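Local coordinates for protein putative oxidoreductase with NAD(P)-binding Rossmann-fold domain (Clostridium difficile, PDB 3UUW) that probably acts as an NAD(P)-dependent dehydrogenase of the GFO/IDH/MocA family, pairing a nucleotide-binding Rossmann domain with a second domain built on a mixed beta-sheet, at residues A[59-64]-A[87-92]; A[163-168]-A[298-303]; A[188-193]-A[199-204]. All blocks are in the same frame, centred on the assembly; numbering follows the deposited sequence. Where two conformers were deposited one is given.

Interaction 1: A[59-64]-A[87-92]; sequences SIESLA and LNLGVH
Ala64, the last residue of the short helix 60-64, turns its methyl toward Leu89 and Val91, two residues of the turn that leads out of helix 79-88. The close part of the contact is small and apolar. Ala64 CB meets Leu89 CD1 at 3.8 Å, and the same CD1 also lies 4.1 Å from Glu61 CA, so one leucine branch covers about one turn of the opposing helix. Leu89 CG stands anti to its own carbonyl carbon (chi1 -77°), which sends CD1 over Ala64 CB and the backbone of Glu61. On the buried flank, Val91 CG1 comes up to the carbonyl oxygen Ala64 O at 3.3 Å, a tight van der Waals approach, while Leu86 of helix 79-88 packs against both Ala64 and Val91.

Glu61 forms the loose rim: its CG comes no nearer to Leu89 CD1 than 4.3 Å. Separately, where Ala64 O and Leu89 O face each other, a water lies 2.8 Å from Ala64 O and 3.2 Å from Leu89 O; it can donate to either, though it may not serve both at once. Gly90, with its positive phi of 83°, ends helix 79-88 in a Schellman motif and turns the chain into strand 92-95. Such a capped helix-to-strand turn, packed against a neighbouring helix, belongs to the alternating alpha/beta layout of a Rossmann fold.

Interaction 2: A[163-168]-A[298-303]; sequences TLIDDY and RLLEKI
Leu300 carries nearly all of the contact, its side chain directed from helix 295-305 into the surface formed by Leu164, Ile165 and Tyr168 of helix 160-179. The two segments run close to antiparallel, 147° between their directions, with axes 10.0 Å apart at the nearest point.

The aliphatic contacts come first. Ile165 and Leu300 lie alongside each other, their side chains heading opposite ways, and in one of the two conformers of the isoleucine Ile165 CD1 rests on Leu300 CB at 3.8 Å. In that conformer Ile165 leaves its backbone pointing to one side of the partner helix, yet its end turns in. The aromatic contact uses the far end of the leucine: Leu300 CD2 sits at the edge of the Tyr168 ring, near its plane, 3.6 Å from Tyr168 CD2. The other methyl, Leu300 CD1, lies 3.4 Å from the backbone oxygen Leu164 O. That carbonyl belongs to a wider pi-type turn at 164-168, where Tyr168 N makes only a weak bond to Thr163 O at 3.4 Å.

The polar ends bond outside the two segments: the buried Tyr168 hydroxyl to Thr214 and His203 of the sheet, Asp167 through salt bridges to Lys149 and Arg218, and Arg298 likewise to Glu107 and Glu291. Farther along the interface Leu300 also packs on Ile169 and Ile172 of helix 160-179, while Leu164 touches Leu198 and Ile303 touches Ile185, so both helices lie against the hairpin of strands 184-192 and 198-206.

Interaction 3: A[188-193]-A[199-204]; sequences EDLFLT and IFVSHK
Glu188 and His203 stand side by side on one face of an antiparallel ladder, and the histidine gives its NE2 proton to Glu188 OE1 at 2.8 Å. Glu188 gets there with CG anti to its backbone N (chi1 172°) and the chain extended beyond, which lays CB and CG along the imidazole. The bond stays in the ring plane of His203 and enters OE1 on the anti side, the carboxylate standing almost perpendicular to the ring. Next on this face, Leu190 CD1 packs on Val201 CG2 at 3.8 Å.

The reverse face carries Asp189, Phe191, Phe200 and Ser202. CG is anti to the carbonyl carbon in Phe191 (chi1 -52°) but anti to the backbone N in Phe200 (176°), which brings Phe191 CD2 and Phe200 CD2 within 3.7 Å, the rings meeting obliquely. Asp189 OD2 lies in plane at the edge of the Phe200 ring, 3.8 Å from Phe200 CE2, and takes a water proton at 2.6 Å. Asp189 OD1 is held by Lys204 and Lys206 of the second subunit. At the hairpin end, Phe191 O accepts from both Ile199 N (2.9 Å) and Phe200 N (3.2 Å), a classic beta bulge, and Thr193 CG2 touches Ile199 CG1 at 3.7 Å.

His203 is also bonded through ND1 to Tyr168 OH, so both ring nitrogens are engaged, which should hold the ring's rotation. The nearby carboxylate would probably favour a proton on NE2, while on the other face the carboxylate of Asp189 probably has its charge balanced by the two lysines of the second subunit.

Following the chain from its N terminus, interaction 1 closes first: 59-64 meets 87-92 within the nucleotide-binding domain, around a loop that holds strand 69-72 and most of helix 79-88. It is complete before interaction 2 opens. Helix 160-179 of the second domain then waits some 130 residues for 298-303, near the C terminus, to pack against it. Nested inside that long loop, interaction 3 closes the local hairpin 184-192/198-206 at the outer edge, within this chain, of the mixed sheet. Interactions 2 and 3 touch, their centres about 12 Å apart, joining helices to sheet; the centre of interaction 1 lies about 40 Å from that of interaction 3.

Interaction 1: A[59-64]-A[87-92]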
loop_
_atom_site.group_PDB
_atom_site.type_symbol
_atom_site.label_atom_id
_atom_site.label_comp_id
_atom_site.label_asym_id
_atom_site.label_seq_id
_atom_site.Cartn_x
_atom_site.Cartn_y
_atom_site.Cartn_z
ATOM N N SER A 59 -10.969 22.267 -44.474
ATOM C CA SER A 59 -11.537 20.968 -44.835
ATOM C C SER A 59 -10.533 19.836 -44.703
ATOM O O SER A 59 -9.326 20.056 -44.682
ATOM C CB SER A 59 -12.055 20.981 -46.281
ATOM O OG SER A 59 -10.985 21.056 -47.208
ATOM N N ILE A 60 -11.073 18.623 -44.620
ATOM C CA ILE A 60 -10.281 17.406 -44.591
ATOM C C ILE A 60 -9.417 17.329 -45.833
ATOM O O ILE A 60 -8.236 17.004 -45.760
ATOM C CB ILE A 60 -11.203 16.155 -44.564
ATOM C CG1 ILE A 60 -11.875 16.028 -43.210
ATOM C CG2 ILE A 60 -10.399 14.870 -44.876
ATOM C CD1 ILE A 60 -13.155 15.171 -43.235
ATOM N N GLU A 61 -10.011 17.636 -46.983
ATOM C CA GLU A 61 -9.294 17.512 -48.244
ATOM C C GLU A 61 -8.142 18.494 -48.385
ATOM O O GLU A 61 -7.053 18.095 -48.769
ATOM C CB GLU A 61 -10.246 17.621 -49.434
ATOM C CG GLU A 61 -11.241 16.485 -49.537
ATOM C CD GLU A 61 -12.473 16.625 -48.638
ATOM O OE1 GLU A 61 -12.641 17.670 -47.958
ATOM O OE2 GLU A 61 -13.289 15.667 -48.632
ATOM N N SER A 62 -8.363 19.762 -48.057
ATOM C CA SER A 62 -7.301 20.758 -48.180
ATOM C C SER A 62 -6.121 20.446 -47.270
ATOM O O SER A 62 -4.972 20.685 -47.632
ATOM C CB SER A 62 -7.818 22.171 -47.910
ATOM O OG SER A 62 -8.320 22.307 -46.602
ATOM N N LEU A 63 -6.397 19.928 -46.078
ATOM C CA LEU A 63 -5.314 19.583 -45.166
ATOM C C LEU A 63 -4.548 18.365 -45.685
ATOM O O LEU A 63 -3.316 18.371 -45.731
ATOM C CB LEU A 63 -5.850 19.307 -43.763
ATOM C CG LEU A 63 -4.841 18.843 -42.703
ATOM C CD1 LEU A 63 -3.691 19.877 -42.498
ATOM C CD2 LEU A 63 -5.573 18.559 -41.395
ATOM N N ALA A 64 -5.284 17.326 -46.070
ATOM C CA ALA A 64 -4.678 16.073 -46.511
ATOM C C ALA A 64 -3.736 16.275 -47.687
ATOM O O ALA A 64 -2.715 15.614 -47.776
ATOM C CB ALA A 64 -5.747 15.052 -46.861
ATOM N N LEU A 87 -6.901 7.926 -47.498
ATOM C CA LEU A 87 -6.094 6.926 -48.172
ATOM C C LEU A 87 -6.067 7.208 -49.676
ATOM O O LEU A 87 -5.034 7.084 -50.320
ATOM C CB LEU A 87 -6.611 5.513 -47.863
ATOM C CG LEU A 87 -6.492 5.049 -46.414
ATOM C CD1 LEU A 87 -7.196 3.701 -46.220
ATOM C CD2 LEU A 87 -5.033 4.985 -45.970
ATOM N N ASN A 88 -7.184 7.643 -50.236
ATOM C CA ASN A 88 -7.217 7.930 -51.660
ATOM C C ASN A 88 -6.426 9.186 -52.036
ATOM O O ASN A 88 -6.005 9.325 -53.189
ATOM C CB ASN A 88 -8.652 7.955 -52.182
ATOM C CG ASN A 88 -9.175 6.564 -52.449
ATOM O OD1 ASN A 88 -8.471 5.738 -53.023
ATOM N ND2 ASN A 88 -10.407 6.299 -52.056
ATOM N N LEU A 89 -6.196 10.062 -51.051
ATOM C CA LEU A 89 -5.358 11.240 -51.216
ATOM C C LEU A 89 -3.880 10.970 -50.871
ATOM O O LEU A 89 -3.059 11.887 -50.915
ATOM C CB LEU A 89 -5.900 12.421 -50.399
ATOM C CG LEU A 89 -7.108 13.145 -50.989
ATOM C CD1 LEU A 89 -7.684 14.104 -49.954
ATOM C CD2 LEU A 89 -6.730 13.880 -52.300
ATOM N N GLY A 90 -3.543 9.720 -50.543
ATOM C CA GLY A 90 -2.146 9.304 -50.385
ATOM C C GLY A 90 -1.504 9.591 -49.046
ATOM O O GLY A 90 -0.283 9.693 -48.959
ATOM N N VAL A 91 -2.311 9.665 -47.997
ATOM C CA VAL A 91 -1.755 9.940 -46.672
ATOM C C VAL A 91 -1.889 8.726 -45.752
ATOM O O VAL A 91 -2.903 8.046 -45.764
ATOM C CB VAL A 91 -2.398 11.178 -46.002
ATOM C CG1 VAL A 91 -2.262 12.425 -46.909
ATOM C CG2 VAL A 91 -3.838 10.933 -45.667
ATOM N N HIS A 92 -0.852 8.487 -44.948
ATOM C CA HIS A 92 -0.878 7.457 -43.903
ATOM C C HIS A 92 -1.855 7.927 -42.848
ATOM O O HIS A 92 -2.029 9.142 -42.630
ATOM C CB HIS A 92 0.477 7.287 -43.233
ATOM C CG HIS A 92 1.595 6.982 -44.171
ATOM N ND1 HIS A 92 1.894 5.702 -44.586
ATOM C CD2 HIS A 92 2.491 7.791 -44.771
ATOM C CE1 HIS A 92 2.935 5.738 -45.392
ATOM N NE2 HIS A 92 3.319 6.992 -45.524
HETATM O O HOH W 1 -1.339 14.343 -49.830
#

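Interaction 2: A[163-168]-A[298-303]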
loop_
_atom_site.group_PDB
_atom_site.type_symbol
_atom_site.label_atom_id
_atom_site.label_comp_id
_atom_site.label_asym_id
_atom_site.label_seq_id
_atom_site.Cartn_x
_atom_site.Cartn_y
_atom_site.Cartn_z
ATOM N N THR A 163 -20.651 0.574 -26.016
ATOM C CA THR A 163 -19.690 0.548 -24.910
ATOM C C THR A 163 -18.657 -0.582 -25.081
ATOM O O THR A 163 -17.478 -0.404 -24.830
ATOM C CB THR A 163 -20.433 0.425 -23.570
ATOM O OG1 THR A 163 -21.454 1.430 -23.511
ATOM C CG2 THR A 163 -19.491 0.606 -22.403
ATOM N N LEU A 164 -19.096 -1.747 -25.552
ATOM C CA LEU A 164 -18.156 -2.829 -25.771
ATOM C C LEU A 164 -17.071 -2.457 -26.807
ATOM O O LEU A 164 -15.897 -2.598 -26.540
ATOM C CB LEU A 164 -18.889 -4.096 -26.208
ATOM C CG LEU A 164 -19.770 -4.792 -25.170
ATOM C CD1 LEU A 164 -20.432 -6.019 -25.796
ATOM C CD2 LEU A 164 -18.986 -5.173 -23.890
ATOM N N ILE A 165 -17.508 -1.945 -27.954
ATOM C CA ILE A 165 -16.615 -1.597 -29.050
ATOM C C ILE A 165 -15.713 -0.407 -28.734
ATOM O O ILE A 165 -14.585 -0.331 -29.217
ATOM C CB ILE A 165 -17.428 -1.280 -30.332
ATOM C CG1 ILE A 165 -18.208 -2.514 -30.787
ATOM C CG2 ILE A 165 -16.507 -0.851 -31.443
ATOM C CD1 ILE A 165 -17.312 -3.661 -31.203
ATOM N N ASP A 166 -16.217 0.493 -27.898
ATOM C CA ASP A 166 -15.549 1.748 -27.549
ATOM C C ASP A 166 -14.568 1.615 -26.392
ATOM O O ASP A 166 -13.525 2.268 -26.389
ATOM C CB ASP A 166 -16.608 2.789 -27.172
ATOM C CG ASP A 166 -16.036 4.184 -27.013
ATOM O OD1 ASP A 166 -15.298 4.643 -27.917
ATOM O OD2 ASP A 166 -16.356 4.835 -25.992
ATOM N N ASP A 167 -14.904 0.786 -25.403
ATOM C CA ASP A 167 -14.088 0.694 -24.200
ATOM C C ASP A 167 -13.639 -0.713 -23.830
ATOM O O ASP A 167 -12.464 -0.922 -23.551
ATOM C CB ASP A 167 -14.805 1.337 -23.029
ATOM C CG ASP A 167 -13.848 1.749 -21.910
ATOM O OD1 ASP A 167 -12.611 1.599 -22.064
ATOM O OD2 ASP A 167 -14.335 2.224 -20.864
ATOM N N TYR A 168 -14.543 -1.689 -23.840
ATOM C CA TYR A 168 -14.140 -3.060 -23.526
ATOM C C TYR A 168 -13.110 -3.566 -24.534
ATOM O O TYR A 168 -12.331 -4.469 -24.227
ATOM C CB TYR A 168 -15.333 -3.988 -23.522
ATOM C CG TYR A 168 -15.119 -5.371 -22.945
ATOM C CD1 TYR A 168 -14.566 -5.561 -21.673
ATOM C CD2 TYR A 168 -15.565 -6.479 -23.620
ATOM C CE1 TYR A 168 -14.420 -6.852 -21.124
ATOM C CE2 TYR A 168 -15.413 -7.787 -23.085
ATOM C CZ TYR A 168 -14.863 -7.957 -21.831
ATOM O OH TYR A 168 -14.756 -9.240 -21.312
ATOM N N ARG A 298 -13.393 -7.993 -33.968
ATOM C CA ARG A 298 -14.001 -9.188 -34.532
ATOM C C ARG A 298 -14.536 -10.067 -33.407
ATOM O O ARG A 298 -15.654 -10.569 -33.489
ATOM C CB ARG A 298 -12.976 -9.943 -35.389
ATOM C CG ARG A 298 -13.545 -11.047 -36.192
ATOM C CD ARG A 298 -12.428 -11.869 -36.864
ATOM N NE ARG A 298 -11.647 -11.082 -37.813
ATOM C CZ ARG A 298 -12.070 -10.688 -39.018
ATOM N NH1 ARG A 298 -13.286 -11.001 -39.458
ATOM N NH2 ARG A 298 -11.257 -9.979 -39.796
ATOM N N LEU A 299 -13.768 -10.217 -32.334
ATOM C CA LEU A 299 -14.208 -11.027 -31.226
ATOM C C LEU A 299 -15.424 -10.386 -30.579
ATOM O O LEU A 299 -16.395 -11.069 -30.243
ATOM C CB LEU A 299 -13.069 -11.212 -30.221
ATOM C CG LEU A 299 -13.333 -12.079 -28.998
ATOM C CD1 LEU A 299 -13.983 -13.385 -29.412
ATOM C CD2 LEU A 299 -12.014 -12.322 -28.273
ATOM N N LEU A 300 -15.402 -9.065 -30.437
ATOM C CA LEU A 300 -16.547 -8.344 -29.859
ATOM C C LEU A 300 -17.819 -8.424 -30.704
ATOM O O LEU A 300 -18.919 -8.513 -30.156
ATOM C CB LEU A 300 -16.186 -6.888 -29.578
ATOM C CG LEU A 300 -15.164 -6.698 -28.453
ATOM C CD1 LEU A 300 -14.732 -5.248 -28.345
ATOM C CD2 LEU A 300 -15.744 -7.193 -27.135
ATOM N N GLU A 301 -17.679 -8.409 -32.028
ATOM C CA GLU A 301 -18.837 -8.563 -32.909
ATOM C C GLU A 301 -19.474 -9.937 -32.718
ATOM O O GLU A 301 -20.692 -10.071 -32.712
ATOM C CB GLU A 301 -18.454 -8.312 -34.381
ATOM C CG GLU A 301 -18.276 -6.843 -34.710
ATOM C CD GLU A 301 -18.278 -6.531 -36.229
ATOM O OE1 GLU A 301 -18.410 -7.451 -37.071
ATOM O OE2 GLU A 301 -18.174 -5.342 -36.573
ATOM N N LYS A 302 -18.647 -10.954 -32.532
ATOM C CA LYS A 302 -19.142 -12.305 -32.263
ATOM C C LYS A 302 -19.935 -12.325 -30.942
ATOM O O LYS A 302 -21.030 -12.891 -30.860
ATOM C CB LYS A 302 -17.949 -13.248 -32.283
ATOM C CG LYS A 302 -18.198 -14.744 -32.133
ATOM C CD LYS A 302 -17.130 -15.502 -32.955
ATOM C CE LYS A 302 -16.536 -16.672 -32.222
ATOM N NZ LYS A 302 -15.500 -16.172 -31.265
ATOM N N ILE A 303 -19.399 -11.661 -29.920
ATOM C CA ILE A 303 -20.076 -11.552 -28.643
ATOM C C ILE A 303 -21.406 -10.790 -28.787
ATOM O O ILE A 303 -22.464 -11.244 -28.308
ATOM C CB ILE A 303 -19.162 -10.838 -27.632
ATOM C CG1 ILE A 303 -17.962 -11.713 -27.298
ATOM C CG2 ILE A 303 -19.915 -10.485 -26.384
ATOM C CD1 ILE A 303 -16.846 -10.944 -26.632
#

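Interaction 3: A[188-193]-A[199-204]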
loop_
_atom_site.group_PDB
_atom_site.type_symbol
_atom_site.label_atom_id
_atom_site.label_comp_id
_atom_site.label_asym_id
_atom_site.label_seq_id
_atom_site.Cartn_x
_atom_site.Cartn_y
_atom_site.Cartn_z
ATOM N N GLU A 188 -18.606 -16.439 -20.188
ATOM C CA GLU A 188 -19.128 -15.082 -20.395
ATOM C C GLU A 188 -20.178 -14.699 -19.342
ATOM O O GLU A 188 -21.068 -15.506 -19.008
ATOM C CB GLU A 188 -19.769 -14.939 -21.794
ATOM C CG GLU A 188 -20.512 -13.610 -21.998
ATOM C CD GLU A 188 -21.129 -13.458 -23.377
ATOM O OE1 GLU A 188 -20.366 -13.174 -24.327
ATOM O OE2 GLU A 188 -22.380 -13.590 -23.493
ATOM N N ASP A 189 -20.054 -13.479 -18.826
ATOM C CA ASP A 189 -21.111 -12.835 -18.052
ATOM C C ASP A 189 -21.436 -11.571 -18.838
ATOM O O ASP A 189 -20.535 -10.835 -19.236
ATOM C CB ASP A 189 -20.651 -12.390 -16.664
ATOM C CG ASP A 189 -20.194 -13.531 -15.783
ATOM O OD1 ASP A 189 -20.779 -14.624 -15.853
ATOM O OD2 ASP A 189 -19.243 -13.295 -14.993
ATOM N N LEU A 190 -22.710 -11.296 -19.066
ATOM C CA LEU A 190 -23.047 -10.047 -19.715
ATOM C C LEU A 190 -24.333 -9.546 -19.096
ATOM O O LEU A 190 -25.398 -10.100 -19.342
ATOM C CB LEU A 190 -23.157 -10.218 -21.225
ATOM C CG LEU A 190 -23.555 -8.957 -21.987
ATOM C CD1 LEU A 190 -22.433 -7.928 -21.927
ATOM C CD2 LEU A 190 -23.894 -9.305 -23.424
ATOM N N PHE A 191 -24.214 -8.503 -18.277
ATOM C CA PHE A 191 -25.343 -7.957 -17.515
ATOM C C PHE A 191 -25.706 -6.586 -18.044
ATOM O O PHE A 191 -24.856 -5.678 -18.097
ATOM C CB PHE A 191 -25.016 -7.868 -16.016
ATOM C CG PHE A 191 -24.507 -9.155 -15.405
ATOM C CD1 PHE A 191 -24.832 -10.406 -15.948
ATOM C CD2 PHE A 191 -23.724 -9.119 -14.247
ATOM C CE1 PHE A 191 -24.355 -11.583 -15.368
ATOM C CE2 PHE A 191 -23.255 -10.299 -13.658
ATOM C CZ PHE A 191 -23.570 -11.533 -14.232
ATOM N N LEU A 192 -26.981 -6.443 -18.403
ATOM C CA LEU A 192 -27.513 -5.236 -19.011
ATOM C C LEU A 192 -28.670 -4.690 -18.216
ATOM O O LEU A 192 -29.386 -5.442 -17.550
ATOM C CB LEU A 192 -28.030 -5.541 -20.429
ATOM C CG LEU A 192 -27.045 -6.217 -21.394
ATOM C CD1 LEU A 192 -27.734 -6.533 -22.742
ATOM C CD2 LEU A 192 -25.797 -5.376 -21.591
ATOM N N THR A 193 -28.857 -3.377 -18.302
ATOM C CA THR A 193 -30.032 -2.736 -17.718
ATOM C C THR A 193 -31.247 -3.136 -18.545
ATOM O O THR A 193 -31.116 -3.725 -19.634
ATOM C CB THR A 193 -29.931 -1.195 -17.745
ATOM O OG1 THR A 193 -29.917 -0.730 -19.106
ATOM C CG2 THR A 193 -28.697 -0.709 -17.013
ATOM N N ILE A 199 -23.895 -2.956 -17.880
ATOM C CA ILE A 199 -23.551 -2.869 -16.449
ATOM C C ILE A 199 -22.210 -3.566 -16.193
ATOM O O ILE A 199 -21.266 -2.981 -15.654
ATOM C CB ILE A 199 -24.606 -3.550 -15.544
ATOM C CG1 ILE A 199 -25.985 -2.899 -15.671
ATOM C CG2 ILE A 199 -24.136 -3.516 -14.063
ATOM C CD1 ILE A 199 -27.084 -3.690 -15.004
ATOM N N PHE A 200 -22.140 -4.834 -16.569
ATOM C CA PHE A 200 -20.942 -5.640 -16.322
ATOM C C PHE A 200 -20.743 -6.637 -17.436
ATOM O O PHE A 200 -21.705 -7.189 -17.953
ATOM C CB PHE A 200 -21.120 -6.362 -14.990
ATOM C CG PHE A 200 -20.011 -7.305 -14.652
ATOM C CD1 PHE A 200 -18.844 -6.832 -14.065
ATOM C CD2 PHE A 200 -20.111 -8.651 -14.926
ATOM C CE1 PHE A 200 -17.784 -7.690 -13.764
ATOM C CE2 PHE A 200 -19.048 -9.514 -14.624
ATOM C CZ PHE A 200 -17.896 -9.025 -14.022
ATOM N N VAL A 201 -19.483 -6.870 -17.804
ATOM C CA VAL A 201 -19.146 -7.881 -18.788
ATOM C C VAL A 201 -17.872 -8.564 -18.353
ATOM O O VAL A 201 -16.969 -7.928 -17.817
ATOM C CB VAL A 201 -18.983 -7.297 -20.215
ATOM C CG1 VAL A 201 -17.882 -6.268 -20.264
ATOM C CG2 VAL A 201 -18.710 -8.407 -21.256
ATOM N N SER A 202 -17.810 -9.859 -18.600
ATOM C CA SER A 202 -16.626 -10.637 -18.304
ATOM C C SER A 202 -16.529 -11.816 -19.241
ATOM O O SER A 202 -17.546 -12.343 -19.700
ATOM C CB SER A 202 -16.653 -11.118 -16.857
ATOM O OG SER A 202 -15.570 -11.986 -16.612
ATOM N N HIS A 203 -15.292 -12.210 -19.532
ATOM C CA HIS A 203 -15.009 -13.371 -20.366
ATOM C C HIS A 203 -13.839 -14.143 -19.843
ATOM O O HIS A 203 -12.981 -13.608 -19.148
ATOM C CB HIS A 203 -14.731 -12.967 -21.799
ATOM C CG HIS A 203 -15.946 -12.473 -22.499
ATOM N ND1 HIS A 203 -16.321 -11.148 -22.488
ATOM C CD2 HIS A 203 -16.919 -13.139 -23.150
ATOM C CE1 HIS A 203 -17.460 -11.017 -23.147
ATOM N NE2 HIS A 203 -17.857 -12.214 -23.536
ATOM N N LYS A 204 -13.844 -15.425 -20.153
ATOM C CA LYS A 204 -12.672 -16.237 -19.976
ATOM C C LYS A 204 -12.217 -16.606 -21.385
ATOM O O LYS A 204 -12.994 -17.221 -22.174
ATOM C CB LYS A 204 -12.966 -17.470 -19.145
ATOM C CG LYS A 204 -11.733 -18.329 -18.914
ATOM C CD LYS A 204 -12.065 -19.561 -18.077
ATOM C CE LYS A 204 -12.156 -19.241 -16.606
ATOM N NZ LYS A 204 -10.781 -18.965 -16.059
HETATM O O HOH W 2 -16.965 -12.978 -13.711
#